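Local atomic coordinates of regulatory protein MarR (Planctomyces limnophilus, PDB entry 3U2R), a protein that probably acts as a MarR-family transcription factor that binds DNA through a winged helix-turn-helix domain and regulates transcription. Residues 25-30 / 132-137; 33-38 / 128-133; 63-68 / 102-107. All blocks are in the same frame, centred on the assembly; numbering follows the deposited sequence.

Contact 1 (25-30 / 132-137); sequences WRTYDR and GHLAAD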
loop_
_atom_site.group_PDB
_atom_site.type_symbol
_atom_site.label_atom_id
_atom_site.label_comp_id
_atom_site.label_asym_id
_atom_site.label_seq_id
_atom_site.Cartn_x
_atom_site.Cartn_y
_atom_site.Cartn_z
ATOM N N TRP A 25 -13.182 -9.758 8.225
ATOM C CA TRP A 25 -14.226 -8.952 8.829
ATOM C C TRP A 25 -13.838 -7.494 8.865
ATOM O O TRP A 25 -14.697 -6.694 8.533
ATOM C CB TRP A 25 -14.610 -9.446 10.233
ATOM C CG TRP A 25 -15.625 -10.531 10.146
ATOM C CD1 TRP A 25 -15.388 -11.878 10.127
ATOM C CD2 TRP A 25 -16.981 -10.364 9.739
ATOM N NE1 TRP A 25 -16.553 -12.551 9.847
ATOM C CE2 TRP A 25 -17.544 -11.648 9.604
ATOM C CE3 TRP A 25 -17.802 -9.245 9.513
ATOM C CZ2 TRP A 25 -18.915 -11.843 9.392
ATOM C CZ3 TRP A 25 -19.164 -9.443 9.309
ATOM C CH2 TRP A 25 -19.695 -10.726 9.198
ATOM N N ARG A 26 -12.565 -7.121 9.212
ATOM C CA ARG A 26 -12.146 -5.715 9.139
ATOM C C ARG A 26 -12.288 -5.150 7.715
ATOM O O ARG A 26 -12.566 -3.998 7.579
ATOM C CB ARG A 26 -10.674 -5.501 9.569
ATOM C CG ARG A 26 -10.302 -5.948 10.966
ATOM C CD ARG A 26 -8.858 -5.549 11.321
ATOM N NE ARG A 26 -8.902 -4.154 11.633
ATOM C CZ ARG A 26 -9.266 -3.657 12.803
ATOM N NH1 ARG A 26 -9.375 -2.351 12.962
ATOM N NH2 ARG A 26 -9.531 -4.468 13.832
ATOM N N THR A 27 -12.040 -5.949 6.688
ATOM C CA THR A 27 -12.206 -5.552 5.262
ATOM C C THR A 27 -13.640 -5.234 5.014
ATOM O O THR A 27 -13.960 -4.187 4.456
ATOM C CB THR A 27 -11.707 -6.625 4.295
ATOM O OG1 THR A 27 -10.306 -6.708 4.522
ATOM C CG2 THR A 27 -11.990 -6.323 2.806
ATOM N N TYR A 28 -14.524 -6.103 5.464
ATOM C CA TYR A 28 -15.975 -5.891 5.314
ATOM C C TYR A 28 -16.399 -4.642 6.061
ATOM O O TYR A 28 -17.161 -3.816 5.524
ATOM C CB TYR A 28 -16.756 -7.124 5.784
ATOM C CG TYR A 28 -18.238 -6.906 5.943
ATOM C CD1 TYR A 28 -19.101 -7.076 4.881
ATOM C CD2 TYR A 28 -18.777 -6.510 7.172
ATOM C CE1 TYR A 28 -20.473 -6.863 5.025
ATOM C CE2 TYR A 28 -20.122 -6.233 7.310
ATOM C CZ TYR A 28 -20.975 -6.418 6.239
ATOM O OH TYR A 28 -22.324 -6.212 6.378
ATOM N N ASP A 29 -15.996 -4.524 7.328
ATOM C CA ASP A 29 -16.437 -3.371 8.138
ATOM C C ASP A 29 -15.988 -2.013 7.533
ATOM O O ASP A 29 -16.742 -1.020 7.542
ATOM C CB ASP A 29 -15.905 -3.472 9.535
ATOM C CG ASP A 29 -16.498 -4.611 10.303
ATOM O OD1 ASP A 29 -17.674 -4.928 10.060
ATOM O OD2 ASP A 29 -15.826 -5.110 11.239
ATOM N N ARG A 30 -14.805 -1.985 6.972
ATOM C CA ARG A 30 -14.300 -0.735 6.421
ATOM C C ARG A 30 -15.049 -0.373 5.159
ATOM O O ARG A 30 -15.454 0.774 4.977
ATOM C CB ARG A 30 -12.795 -0.856 6.150
ATOM C CG ARG A 30 -12.133 0.382 5.561
ATOM C CD ARG A 30 -12.015 1.556 6.477
ATOM N NE ARG A 30 -11.003 1.290 7.491
ATOM C CZ ARG A 30 -10.846 1.993 8.606
ATOM N NH1 ARG A 30 -11.668 2.982 8.893
ATOM N NH2 ARG A 30 -9.876 1.688 9.458
ATOM N N GLY A 132 -8.036 2.432 -0.808
ATOM C CA GLY A 132 -7.022 3.183 -0.087
ATOM C C GLY A 132 -6.960 2.854 1.387
ATOM O O GLY A 132 -5.885 2.562 1.924
ATOM N N HIS A 133 -8.085 2.942 2.048
ATOM C CA HIS A 133 -8.150 2.622 3.481
ATOM C C HIS A 133 -7.852 1.163 3.744
ATOM O O HIS A 133 -7.260 0.876 4.759
ATOM C CB HIS A 133 -9.518 2.932 4.068
ATOM C CG HIS A 133 -9.729 4.346 4.460
ATOM N ND1 HIS A 133 -9.259 4.834 5.665
ATOM C CD2 HIS A 133 -10.478 5.303 3.859
ATOM C CE1 HIS A 133 -9.606 6.111 5.694
ATOM N NE2 HIS A 133 -10.348 6.443 4.627
ATOM N N LEU A 134 -8.312 0.231 2.898
ATOM C CA LEU A 134 -7.981 -1.168 3.099
ATOM C C LEU A 134 -6.493 -1.408 3.051
ATOM O O LEU A 134 -5.947 -2.085 3.923
ATOM C CB LEU A 134 -8.633 -2.079 2.049
ATOM C CG LEU A 134 -10.151 -2.230 2.141
ATOM C CD1 LEU A 134 -10.731 -2.966 0.919
ATOM C CD2 LEU A 134 -10.556 -2.926 3.388
ATOM N N ALA A 135 -5.820 -0.802 2.091
ATOM C CA ALA A 135 -4.394 -0.994 1.915
ATOM C C ALA A 135 -3.616 -0.376 3.100
ATOM O O ALA A 135 -2.720 -1.029 3.638
ATOM C CB ALA A 135 -3.969 -0.427 0.589
ATOM N N ALA A 136 -4.048 0.778 3.595
ATOM C CA ALA A 136 -3.425 1.361 4.786
ATOM C C ALA A 136 -3.662 0.489 5.997
ATOM O O ALA A 136 -2.765 0.315 6.798
ATOM C CB ALA A 136 -3.944 2.751 5.072
ATOM N N ASP A 137 -4.848 0.035 6.208
ATOM C CA ASP A 137 -5.110 -0.821 7.411
ATOM C C ASP A 137 -4.179 -2.082 7.389
ATOM O O ASP A 137 -3.561 -2.436 8.385
ATOM C CB ASP A 137 -6.577 -1.274 7.435
ATOM C CG ASP A 137 -7.678 -0.204 7.656
ATOM O OD1 ASP A 137 -7.360 0.871 8.206
ATOM O OD2 ASP A 137 -8.908 -0.485 7.309
#
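The guanidinium of Arg30 has ND1 of His133 over one face, toward its rim, and the carboxylate of Asp137 at its edge. ND1 of His133 sits 4.2 Å above the guanidinium plane, and guanidinium and imidazole planes are 25° apart. At the edge the grip is a side-on salt bridge, with two nitrogens each meeting one carboxylate oxygen. Arg30 NE donates to Asp137 OD2 over 2.8 Å, nearly in the guanidinium plane and onto the syn lone pair of that oxygen. The second bond, Arg30 NH2 to Asp137 OD1 at 2.9 Å, is more bent and lies out of both planes, in keeping with the 38° twist between guanidinium and carboxylate. With CG anti to the backbone N and the chain folded at chi2 and chi3, Arg30 lays its methylenes across His133, its CD 3.7 Å from His133 CB. The far end of the imidazole is turned to another chain, where NE2 is hydrogen-bonded to Glu147 of the third subunit. Segments 25-30 and 132-137 run roughly antiparallel at 147°, axes 10.1 Å apart at closest approach; they lie on the long helices 18-40 and 110-148, and in MarR proteins such terminal helices build the dimerisation domain. Beside the salt bridge the packing turns apolar. Leu134 reaches across with CD2, which lies 3.6 Å from Thr27 CA and 3.7 Å from Thr27 CG2, the two side chains crossing at about a right angle. Thr27 OG1 is hydrogen-bonded to Gln23 O of its own helix, and Thr27 also packs on Thr27 of the second subunit.

Contact 2 (33-38 / 128-133); sequences AIEEEI and ERQLGH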
loop_
_atom_site.group_PDB
_atom_site.type_symbol
_atom_site.label_atom_id
_atom_site.label_comp_id
_atom_site.label_asym_id
_atom_site.label_seq_id
_atom_site.Cartn_x
_atom_site.Cartn_y
_atom_site.Cartn_z
ATOM N N ALA A 33 -18.696 0.642 6.021
ATOM C CA ALA A 33 -18.860 1.980 6.599
ATOM C C ALA A 33 -18.726 3.122 5.530
ATOM O O ALA A 33 -19.452 4.113 5.588
ATOM C CB ALA A 33 -17.843 2.182 7.683
ATOM N N ILE A 34 -17.843 2.957 4.558
ATOM C CA ILE A 34 -17.577 3.999 3.549
ATOM C C ILE A 34 -18.788 4.104 2.631
ATOM O O ILE A 34 -19.177 5.198 2.272
ATOM C CB ILE A 34 -16.251 3.704 2.773
ATOM C CG1 ILE A 34 -15.049 3.964 3.722
ATOM C CG2 ILE A 34 -16.131 4.544 1.450
ATOM C CD1 ILE A 34 -13.807 3.397 3.200
ATOM N N GLU A 35 -19.373 2.977 2.249
ATOM C CA GLU A 35 -20.610 2.962 1.432
ATOM C C GLU A 35 -21.786 3.552 2.173
ATOM O O GLU A 35 -22.570 4.337 1.620
ATOM C CB GLU A 35 -20.952 1.525 1.061
ATOM C CG GLU A 35 -20.014 1.003 0.023
ATOM C CD GLU A 35 -20.204 -0.415 -0.455
ATOM O OE1 GLU A 35 -21.233 -1.026 -0.092
ATOM O OE2 GLU A 35 -19.499 -0.768 -1.432
ATOM N N GLU A 36 -21.930 3.182 3.434
ATOM C CA GLU A 36 -23.046 3.710 4.233
ATOM C C GLU A 36 -22.934 5.239 4.270
ATOM O O GLU A 36 -23.894 5.920 3.934
ATOM C CB GLU A 36 -23.040 3.095 5.648
ATOM C CG GLU A 36 -24.366 3.008 6.373
ATOM C CD GLU A 36 -24.555 1.881 7.399
ATOM O OE1 GLU A 36 -25.715 1.679 7.830
ATOM O OE2 GLU A 36 -23.556 1.256 7.828
ATOM N N GLU A 37 -21.730 5.777 4.474
ATOM C CA GLU A 37 -21.607 7.229 4.521
ATOM C C GLU A 37 -21.935 7.904 3.194
ATOM O O GLU A 37 -22.538 8.968 3.208
ATOM C CB GLU A 37 -20.236 7.628 4.985
ATOM C CG GLU A 37 -20.153 9.077 5.443
ATOM C CD GLU A 37 -19.260 9.938 4.573
ATOM O OE1 GLU A 37 -18.301 10.537 5.117
ATOM O OE2 GLU A 37 -19.482 9.962 3.338
ATOM N N ILE A 38 -21.587 7.319 2.062
ATOM C CA ILE A 38 -21.905 7.980 0.806
ATOM C C ILE A 38 -23.374 7.743 0.480
ATOM O O ILE A 38 -24.015 8.661 0.026
ATOM C CB ILE A 38 -20.963 7.623 -0.411
ATOM C CG1 ILE A 38 -21.330 8.471 -1.691
ATOM C CG2 ILE A 38 -21.024 6.163 -0.785
ATOM C CD1 ILE A 38 -21.109 10.066 -1.536
ATOM N N GLU A 128 -12.644 3.992 -4.580
ATOM C CA GLU A 128 -11.250 4.420 -4.443
ATOM C C GLU A 128 -10.872 4.619 -2.941
ATOM O O GLU A 128 -9.840 4.094 -2.482
ATOM C CB GLU A 128 -11.003 5.675 -5.239
ATOM C CG GLU A 128 -11.066 5.429 -6.747
ATOM C CD GLU A 128 -11.106 6.728 -7.523
ATOM O OE1 GLU A 128 -10.811 7.760 -6.898
ATOM O OE2 GLU A 128 -11.230 6.701 -8.764
ATOM N N ARG A 129 -11.781 5.228 -2.131
ATOM C CA ARG A 129 -11.496 5.433 -0.689
ATOM C C ARG A 129 -11.458 4.127 0.039
ATOM O O ARG A 129 -10.622 3.958 0.920
ATOM C CB ARG A 129 -12.499 6.359 -0.084
ATOM C CG ARG A 129 -12.408 7.811 -0.720
ATOM C CD ARG A 129 -13.011 8.821 0.230
ATOM N NE ARG A 129 -14.416 8.545 0.458
ATOM C CZ ARG A 129 -15.405 8.800 -0.409
ATOM N NH1 ARG A 129 -15.142 9.359 -1.584
ATOM N NH2 ARG A 129 -16.668 8.485 -0.107
ATOM N N GLN A 130 -12.272 3.159 -0.376
ATOM C CA GLN A 130 -12.277 1.804 0.232
ATOM C C GLN A 130 -10.965 1.132 0.054
ATOM O O GLN A 130 -10.422 0.604 1.007
ATOM C CB GLN A 130 -13.334 0.926 -0.420
ATOM C CG GLN A 130 -14.759 1.276 -0.015
ATOM C CD GLN A 130 -15.780 0.368 -0.639
ATOM O OE1 GLN A 130 -15.662 -0.055 -1.781
ATOM N NE2 GLN A 130 -16.887 0.155 0.039
ATOM N N LEU A 131 -10.471 1.125 -1.198
ATOM C CA LEU A 131 -9.220 0.474 -1.570
ATOM C C LEU A 131 -8.024 1.116 -0.882
ATOM O O LEU A 131 -7.164 0.414 -0.340
ATOM C CB LEU A 131 -9.044 0.453 -3.062
ATOM C CG LEU A 131 -10.101 -0.416 -3.814
ATOM C CD1 LEU A 131 -10.124 -0.044 -5.282
ATOM C CD2 LEU A 131 -9.864 -1.891 -3.624
ATOM N N GLY A 132 -8.036 2.432 -0.808
ATOM C CA GLY A 132 -7.022 3.183 -0.087
ATOM C C GLY A 132 -6.960 2.854 1.387
ATOM O O GLY A 132 -5.885 2.562 1.924
ATOM N N HIS A 133 -8.085 2.942 2.048
ATOM C CA HIS A 133 -8.150 2.622 3.481
ATOM C C HIS A 133 -7.852 1.163 3.744
ATOM O O HIS A 133 -7.260 0.876 4.759
ATOM C CB HIS A 133 -9.518 2.932 4.068
ATOM C CG HIS A 133 -9.729 4.346 4.460
ATOM N ND1 HIS A 133 -9.259 4.834 5.665
ATOM C CD2 HIS A 133 -10.478 5.303 3.859
ATOM C CE1 HIS A 133 -9.606 6.111 5.694
ATOM N NE2 HIS A 133 -10.348 6.443 4.627
#
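Ile34 turns CG1 anti to its carbonyl carbon (chi1 -72°) and extends on through chi2, which drives CD1 into the groove between Gln130 and His133. There CD1 lies 3.7 Å from Gln130 CA and 3.9 Å from His133 CD2, while the other branch, CG2, rests 3.8 Å from Gln130 CG. Glu35 and Gln130 are both extended beyond CG, and the two side chains cross at about a right angle, the planes of their flat ends only moderately inclined. Gln130 NE2 donates to Glu35 OE2 over 3.1 Å in a fairly straight bond (160°), reaching the oxygen from above the carboxylate plane. Both ends have further partners: Gln130 NE2 also bonds Met31 O and Gln130 OE1 bonds His127 ND1, which would fix the rotation of the amide, while Glu35 OE2 is bonded to Thr17 OG1 of the second subunit. On the other flank, Arg129 brings NH2 to 4.4 Å from Ile38 CB, near the guanidinium plane, with Ile34 CG2 close by. An apolar side chain, Ile34, flanked by polar ones thus joins segments 33-38 and 128-133, antiparallel at 151°, on helices 18-40 and 110-148 in the helical dimerisation region of the MarR fold.

Contact 3 (63-68 / 102-107); sequences MATLQI and RVVEVA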
loop_
_atom_site.group_PDB
_atom_site.type_symbol
_atom_site.label_atom_id
_atom_site.label_comp_id
_atom_site.label_asym_id
_atom_site.label_seq_id
_atom_site.Cartn_x
_atom_site.Cartn_y
_atom_site.Cartn_z
HETATM N N MSE A 63 -38.766 -6.442 -13.206
HETATM C CA MSE A 63 -38.383 -7.723 -12.632
HETATM C C MSE A 63 -39.324 -8.022 -11.459
HETATM O O MSE A 63 -39.646 -7.120 -10.668
HETATM C CB MSE A 63 -36.922 -7.648 -12.181
HETATM C CG MSE A 63 -36.390 -8.961 -11.712
HETATM SE SE MSE A 63 -34.459 -8.917 -11.311
HETATM C CE MSE A 63 -33.634 -8.625 -13.178
ATOM N N ALA A 64 -39.752 -9.294 -11.345
ATOM C CA ALA A 64 -40.581 -9.786 -10.243
ATOM C C ALA A 64 -39.871 -9.591 -8.958
ATOM O O ALA A 64 -38.662 -9.867 -8.891
ATOM C CB ALA A 64 -40.885 -11.268 -10.414
ATOM N N THR A 65 -40.608 -9.152 -7.925
ATOM C CA THR A 65 -40.062 -8.917 -6.578
ATOM C C THR A 65 -39.273 -10.166 -6.074
ATOM O O THR A 65 -38.177 -10.019 -5.547
ATOM C CB THR A 65 -41.228 -8.534 -5.638
ATOM O OG1 THR A 65 -41.863 -7.358 -6.159
ATOM C CG2 THR A 65 -40.787 -8.301 -4.193
ATOM N N LEU A 66 -39.812 -11.371 -6.265
ATOM C CA LEU A 66 -39.122 -12.602 -5.863
ATOM C C LEU A 66 -37.798 -12.807 -6.604
ATOM O O LEU A 66 -36.836 -13.289 -5.981
ATOM C CB LEU A 66 -40.007 -13.823 -6.109
ATOM C CG LEU A 66 -41.176 -14.029 -5.133
ATOM C CD1 LEU A 66 -41.931 -15.268 -5.486
ATOM C CD2 LEU A 66 -40.672 -14.119 -3.660
ATOM N N GLN A 67 -37.753 -12.485 -7.933
ATOM C CA GLN A 67 -36.526 -12.635 -8.727
ATOM C C GLN A 67 -35.482 -11.587 -8.300
ATOM O O GLN A 67 -34.286 -11.877 -8.319
ATOM C CB GLN A 67 -36.800 -12.569 -10.234
ATOM C CG GLN A 67 -35.525 -12.747 -11.096
ATOM C CD GLN A 67 -35.772 -12.955 -12.591
ATOM O OE1 GLN A 67 -36.067 -12.013 -13.349
ATOM N NE2 GLN A 67 -35.591 -14.186 -13.072
ATOM N N ILE A 68 -35.926 -10.375 -7.893
ATOM C CA ILE A 68 -35.016 -9.346 -7.362
ATOM C C ILE A 68 -34.338 -9.931 -6.122
ATOM O O ILE A 68 -33.122 -9.912 -6.028
ATOM C CB ILE A 68 -35.758 -8.030 -7.010
ATOM C CG1 ILE A 68 -36.274 -7.276 -8.287
ATOM C CG2 ILE A 68 -34.884 -7.124 -6.108
ATOM C CD1 ILE A 68 -37.123 -6.120 -8.001
ATOM N N ARG A 102 -50.677 -11.695 -7.100
ATOM C CA ARG A 102 -49.705 -11.788 -6.024
ATOM C C ARG A 102 -48.289 -11.262 -6.475
ATOM O O ARG A 102 -47.526 -10.756 -5.647
ATOM C CB ARG A 102 -49.603 -13.233 -5.538
ATOM C CG ARG A 102 -48.663 -13.392 -4.366
ATOM C CD ARG A 102 -48.874 -14.713 -3.669
ATOM N NE ARG A 102 -47.980 -14.871 -2.524
ATOM C CZ ARG A 102 -48.018 -15.900 -1.686
ATOM N NH1 ARG A 102 -47.166 -15.967 -0.667
ATOM N NH2 ARG A 102 -48.907 -16.873 -1.855
ATOM N N VAL A 103 -47.988 -11.355 -7.785
ATOM C CA VAL A 103 -46.708 -10.980 -8.358
ATOM C C VAL A 103 -46.695 -9.465 -8.712
ATOM O O VAL A 103 -47.550 -8.963 -9.436
ATOM C CB VAL A 103 -46.410 -11.882 -9.594
ATOM C CG1 VAL A 103 -45.107 -11.483 -10.279
ATOM C CG2 VAL A 103 -46.366 -13.351 -9.183
ATOM N N VAL A 104 -45.682 -8.779 -8.207
ATOM C CA VAL A 104 -45.452 -7.369 -8.427
ATOM C C VAL A 104 -44.120 -7.235 -9.180
ATOM O O VAL A 104 -43.087 -7.629 -8.650
ATOM C CB VAL A 104 -45.480 -6.566 -7.094
ATOM C CG1 VAL A 104 -45.123 -5.080 -7.340
ATOM C CG2 VAL A 104 -46.835 -6.700 -6.421
ATOM N N GLU A 105 -44.167 -6.772 -10.432
ATOM C CA GLU A 105 -42.979 -6.500 -11.227
ATOM C C GLU A 105 -42.584 -5.062 -10.954
ATOM O O GLU A 105 -43.453 -4.212 -10.786
ATOM C CB GLU A 105 -43.212 -6.728 -12.726
ATOM C CG GLU A 105 -43.409 -8.194 -13.050
ATOM C CD GLU A 105 -43.316 -8.487 -14.532
ATOM O OE1 GLU A 105 -44.086 -7.866 -15.299
ATOM O OE2 GLU A 105 -42.455 -9.309 -14.930
ATOM N N VAL A 106 -41.291 -4.813 -10.819
ATOM C CA VAL A 106 -40.750 -3.490 -10.507
ATOM C C VAL A 106 -39.776 -3.132 -11.612
ATOM O O VAL A 106 -38.906 -3.946 -11.891
ATOM C CB VAL A 106 -40.023 -3.566 -9.124
ATOM C CG1 VAL A 106 -39.576 -2.181 -8.651
ATOM C CG2 VAL A 106 -40.913 -4.234 -8.081
ATOM N N ALA A 107 -39.878 -1.917 -12.173
ATOM C CA ALA A 107 -38.973 -1.403 -13.181
ATOM C C ALA A 107 -38.420 -0.039 -12.721
ATOM O O ALA A 107 -39.054 0.714 -11.947
ATOM C CB ALA A 107 -39.735 -1.260 -14.515
#
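Strand residues Met63 and Ala64 pair antiparallel with strand 103-108 before the first chain turns into helix 65-71. Met63, present as selenomethionine, and Val106 form a hydrogen-bonded pair: Met63 N to Val106 O and Val106 N to Met63 O both measure 2.8 Å. Ala64 and Glu105 follow as a non-hydrogen-bonded pair, their CA atoms 4.2 Å apart, and Glu105 CA adds a CA-H...O contact to Met63 O. Ala64 is also the N-cap residue, its O accepting from Ile68 N in the first turn of the helix. The next backbone bond, Thr65 N to Val104 O at 3.0 Å, therefore joins the start of the helix to the strand.

Val104 O takes a second bond from Thr65 OG1, at 2.8 Å. The hydroxyl stands beside its own backbone N (chi1 -59°), which puts OG1 on the same carbonyl as the amide N: the amide comes nearly along the C=O axis (165°), the hydroxyl at a bent 136° and tilted from the carbonyl plane. OG1 also lies 3.8 Å from Val106 CG2. Beyond it Ile68 crosses Val106 at about a right angle, CD1 4.0 Å from Val106 CB. Met63 and Val106 point to the same face of the sheet, and both pack on Leu55 of helix 46-58; Ile68 is covered in turn by Ile79 and Ile83 of helix 78-88. Ala64 CB meets Val103 CG1 in a looser contact at 4.2 Å.

Strand 103-108 is the middle one of three, bonded on its other edge to strand 92-97, with which it forms the hairpin of the wing. A short strand leading into a helix and pairing with this hairpin is characteristic of the winged helix-turn-helix DNA-binding domain of the MarR family.

Contacts 1 and 2 are successive steps of one helix pair, 18-40 against 110-148: their centres lie 9 Å apart, they share Gly132 and His133, and both reach the second and third subunits. Contact 3 stands apart, its centre 35 Å from that of contact 1 and 31 Å from that of contact 2, on the opposite side of the chain's centre; the nearest atoms are still about 17 and 16 Å away. In sequence it is nested inside the loop that the helix pair closes, and strand 103-108 runs on into helix 110-148. The wing is thereby linked directly to the intersubunit region, consistent with a MarR-type division into dimerisation and DNA-binding parts.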